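Local coordinates for acyl-CoA dehydrogenase domain protein Tcur3483 (Thermomonospora curvata, PDB 6WY9), which binds FAD and probably acts as an oxidoreductase on CH-CH groups, as an acyl-CoA dehydrogenase family member, at residues 221-226 against 376-381. Residues are numbered along the deposited sequence; the frame is centred on the assembly and turned at random.
Sequences QTVGGM and QGIVNT. With FDA (dihydroflavine-adenine dinucleotide), chain C.
Gln-376 donates a hydrogen bond from its amide NE2 to the carbonyl O of Gly-224, at 3.0 Å. The bond is nearly straight, with an N-H...O angle of 175°. The acceptor lies in the plane of the glutamine amide, but the donor sits above the carbonyl plane of Gly-224. The side chain runs extended beyond CG (chi2 177°), which carries the amide across to the loop. Gln-372 NE2 bonds to the same carbonyl O, and Arg-375 NH1 holds the O of Val-223, so one helix grips two successive carbonyls of the turn. An alanine in place of Gln-376 would probably leave the Gly-224 carbonyl with one amide donor fewer and open a gap beside the turn.

The apolar part is small. Val-223 CG1 meets Ile-378 CD1 at 3.9 Å, and the two side chains cross at about a right angle. Gln-376 CG packs on Gly-224 CA at 3.7 Å. A side chain on Gly-224 would clash with this methylene.

Residues 222-225 form a type I beta turn, closed by Gly-225 N to Thr-222 O at 3.0 Å. On the helix, Val-379 CG1 lies 3.8 Å from the flavin methyl C8M. The contact thus joins the hairpin loop that links strands 215-221 and 227-239 of the middle beta domain to helix 369-380 of the C-terminal helical domain, beside the flavin pocket of an acyl-CoA dehydrogenase fold.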
loop_
_atom_site.group_PDB
_atom_site.type_symbol
_atom_site.label_atom_id
_atom_site.label_comp_id
_atom_site.label_asym_id
_atom_site.label_seq_id
_atom_site.Cartn_x
_atom_site.Cartn_y
_atom_site.Cartn_z
ATOM N N GLN A 221 -9.623 21.337 -22.010
ATOM C CA GLN A 221 -9.780 19.905 -22.277
ATOM C C GLN A 221 -8.987 19.103 -21.261
ATOM O O GLN A 221 -7.819 19.419 -20.995
ATOM C CB GLN A 221 -9.300 19.538 -23.688
ATOM C CG GLN A 221 -9.607 18.104 -24.065
ATOM C CD GLN A 221 -10.269 17.981 -25.432
ATOM O OE1 GLN A 221 -9.870 18.641 -26.402
ATOM N NE2 GLN A 221 -11.290 17.127 -25.519
ATOM N N THR A 222 -9.601 18.057 -20.714
ATOM C CA THR A 222 -8.926 17.240 -19.713
ATOM C C THR A 222 -8.439 15.935 -20.328
ATOM O O THR A 222 -8.948 15.454 -21.340
ATOM C CB THR A 222 -9.840 16.918 -18.528
ATOM O OG1 THR A 222 -10.846 16.010 -18.997
ATOM C CG2 THR A 222 -10.477 18.240 -17.994
ATOM N N VAL A 223 -7.454 15.352 -19.665
ATOM C CA VAL A 223 -6.887 14.110 -20.159
ATOM C C VAL A 223 -7.943 13.003 -20.199
ATOM O O VAL A 223 -7.851 12.062 -21.010
ATOM C CB VAL A 223 -5.682 13.730 -19.291
ATOM C CG1 VAL A 223 -6.134 13.381 -17.853
ATOM C CG2 VAL A 223 -4.911 12.555 -19.983
ATOM N N GLY A 224 -8.956 13.102 -19.337
ATOM C CA GLY A 224 -10.061 12.176 -19.271
ATOM C C GLY A 224 -11.108 12.324 -20.349
ATOM O O GLY A 224 -11.969 11.449 -20.474
ATOM N N GLY A 225 -11.025 13.352 -21.197
ATOM C CA GLY A 225 -11.985 13.511 -22.268
ATOM C C GLY A 225 -13.016 14.592 -22.031
ATOM O O GLY A 225 -13.695 14.990 -22.984
ATOM N N MET A 226 -13.151 15.082 -20.803
ATOM C CA MET A 226 -14.088 16.148 -20.488
ATOM C C MET A 226 -13.572 17.502 -20.954
ATOM O O MET A 226 -12.367 17.754 -20.997
ATOM C CB MET A 226 -14.317 16.250 -18.984
ATOM C CG MET A 226 -15.124 15.165 -18.340
ATOM S SD MET A 226 -15.722 15.877 -16.774
ATOM C CE MET A 226 -16.765 17.219 -17.383
ATOM N N GLN A 376 -9.957 9.627 -15.746
ATOM C CA GLN A 376 -10.800 10.586 -15.034
ATOM C C GLN A 376 -10.776 10.399 -13.524
ATOM O O GLN A 376 -10.876 11.389 -12.789
ATOM C CB GLN A 376 -12.263 10.506 -15.520
ATOM C CG GLN A 376 -12.443 10.561 -16.995
ATOM C CD GLN A 376 -13.901 10.403 -17.397
ATOM O OE1 GLN A 376 -14.741 10.077 -16.565
ATOM N NE2 GLN A 376 -14.204 10.633 -18.669
ATOM N N GLY A 377 -10.652 9.144 -13.042
ATOM C CA GLY A 377 -10.650 8.890 -11.598
ATOM C C GLY A 377 -9.627 9.715 -10.835
ATOM O O GLY A 377 -9.826 10.044 -9.657
ATOM N N ILE A 378 -8.517 10.052 -11.486
ATOM C CA ILE A 378 -7.491 10.892 -10.892
ATOM C C ILE A 378 -8.026 12.257 -10.448
ATOM O O ILE A 378 -7.459 12.874 -9.538
ATOM C CB ILE A 378 -6.322 11.027 -11.913
ATOM C CG1 ILE A 378 -6.853 11.443 -13.301
ATOM C CG2 ILE A 378 -5.520 9.712 -11.990
ATOM C CD1 ILE A 378 -5.783 11.594 -14.387
ATOM N N VAL A 379 -9.121 12.738 -11.042
ATOM C CA VAL A 379 -9.660 14.033 -10.622
ATOM C C VAL A 379 -10.222 13.980 -9.205
ATOM O O VAL A 379 -10.111 14.950 -8.454
ATOM C CB VAL A 379 -10.744 14.498 -11.593
ATOM C CG1 VAL A 379 -11.460 15.776 -10.999
ATOM C CG2 VAL A 379 -10.138 14.722 -12.996
ATOM N N ASN A 380 -10.915 12.893 -8.847
ATOM C CA ASN A 380 -11.856 13.016 -7.727
ATOM C C ASN A 380 -11.201 12.846 -6.378
ATOM O O ASN A 380 -11.873 13.060 -5.364
ATOM C CB ASN A 380 -13.011 12.019 -7.881
ATOM C CG ASN A 380 -13.890 12.362 -9.083
ATOM O OD1 ASN A 380 -14.143 13.542 -9.366
ATOM N ND2 ASN A 380 -14.314 11.364 -9.800
ATOM N N THR A 381 -9.914 12.496 -6.339
ATOM C CA THR A 381 -9.181 12.574 -5.083
ATOM C C THR A 381 -8.811 14.006 -4.696
ATOM O O THR A 381 -8.391 14.220 -3.553
ATOM C CB THR A 381 -7.908 11.705 -5.121
ATOM O OG1 THR A 381 -7.024 12.207 -6.130
ATOM C CG2 THR A 381 -8.257 10.219 -5.377
HETATM P PA FDA C . -4.162 22.924 -5.408
HETATM O O1A FDA C . -3.000 23.544 -6.114
HETATM O O2A FDA C . -4.896 23.716 -4.312
HETATM O O5B FDA C . -3.590 21.571 -4.565
HETATM C C5B FDA C . -2.967 20.725 -5.495
HETATM C C4B FDA C . -2.543 19.461 -4.723
HETATM O O4B FDA C . -1.753 19.957 -3.540
HETATM C C3B FDA C . -3.713 18.746 -4.046
HETATM O O3B FDA C . -4.286 17.788 -4.857
HETATM C C2B FDA C . -3.009 18.036 -2.903
HETATM O O2B FDA C . -2.162 16.903 -3.334
HETATM C C1B FDA C . -2.001 19.104 -2.377
HETATM N N9A FDA C . -2.477 19.884 -1.236
HETATM C C8A FDA C . -3.249 21.063 -1.233
HETATM N N7A FDA C . -3.441 21.538 -0.009
HETATM C C5A FDA C . -2.787 20.655 0.823
HETATM C C6A FDA C . -2.666 20.621 2.221
HETATM N N6A FDA C . -3.224 21.566 3.002
HETATM N N1A FDA C . -1.971 19.632 2.822
HETATM C C2A FDA C . -1.440 18.709 1.967
HETATM N N3A FDA C . -1.477 18.602 0.617
HETATM C C4A FDA C . -2.164 19.620 0.075
HETATM N N1 FDA C . -14.158 23.766 -9.239
HETATM C C2 FDA C . -15.272 24.631 -9.255
HETATM O O2 FDA C . -15.241 25.708 -8.621
HETATM N N3 FDA C . -16.368 24.206 -9.999
HETATM C C4 FDA C . -16.424 22.997 -10.729
HETATM O O4 FDA C . -17.429 22.724 -11.374
HETATM C C4X FDA C . -15.243 22.178 -10.660
HETATM N N5 FDA C . -15.216 20.969 -11.356
HETATM C C5X FDA C . -13.996 20.449 -11.697
HETATM C C6 FDA C . -13.876 19.544 -12.687
HETATM C C7 FDA C . -12.590 19.051 -13.023
HETATM C C7M FDA C . -12.506 18.105 -14.076
HETATM C C8 FDA C . -11.481 19.436 -12.366
HETATM C C8M FDA C . -10.141 18.915 -12.707
HETATM C C9 FDA C . -11.603 20.341 -11.326
HETATM C C9A FDA C . -12.857 20.852 -11.007
HETATM N N10 FDA C . -13.005 21.769 -9.953
HETATM C C10 FDA C . -14.157 22.562 -9.960
HETATM C "C1'" FDA C . -11.780 22.296 -9.285
HETATM C "C2'" FDA C . -11.439 21.507 -7.990
HETATM O "O2'" FDA C . -12.311 21.803 -7.008
HETATM C "C3'" FDA C . -9.945 21.960 -7.658
HETATM O "O3'" FDA C . -9.037 21.431 -8.604
HETATM C "C4'" FDA C . -9.568 21.566 -6.237
HETATM O "O4'" FDA C . -10.309 22.364 -5.379
HETATM C "C5'" FDA C . -8.029 21.701 -6.083
HETATM O "O5'" FDA C . -7.701 23.046 -6.270
HETATM P P FDA C . -6.352 23.148 -7.194
HETATM O O1P FDA C . -6.681 22.440 -8.417
HETATM O O2P FDA C . -5.962 24.618 -7.237
HETATM O O3P FDA C . -5.139 22.273 -6.475
#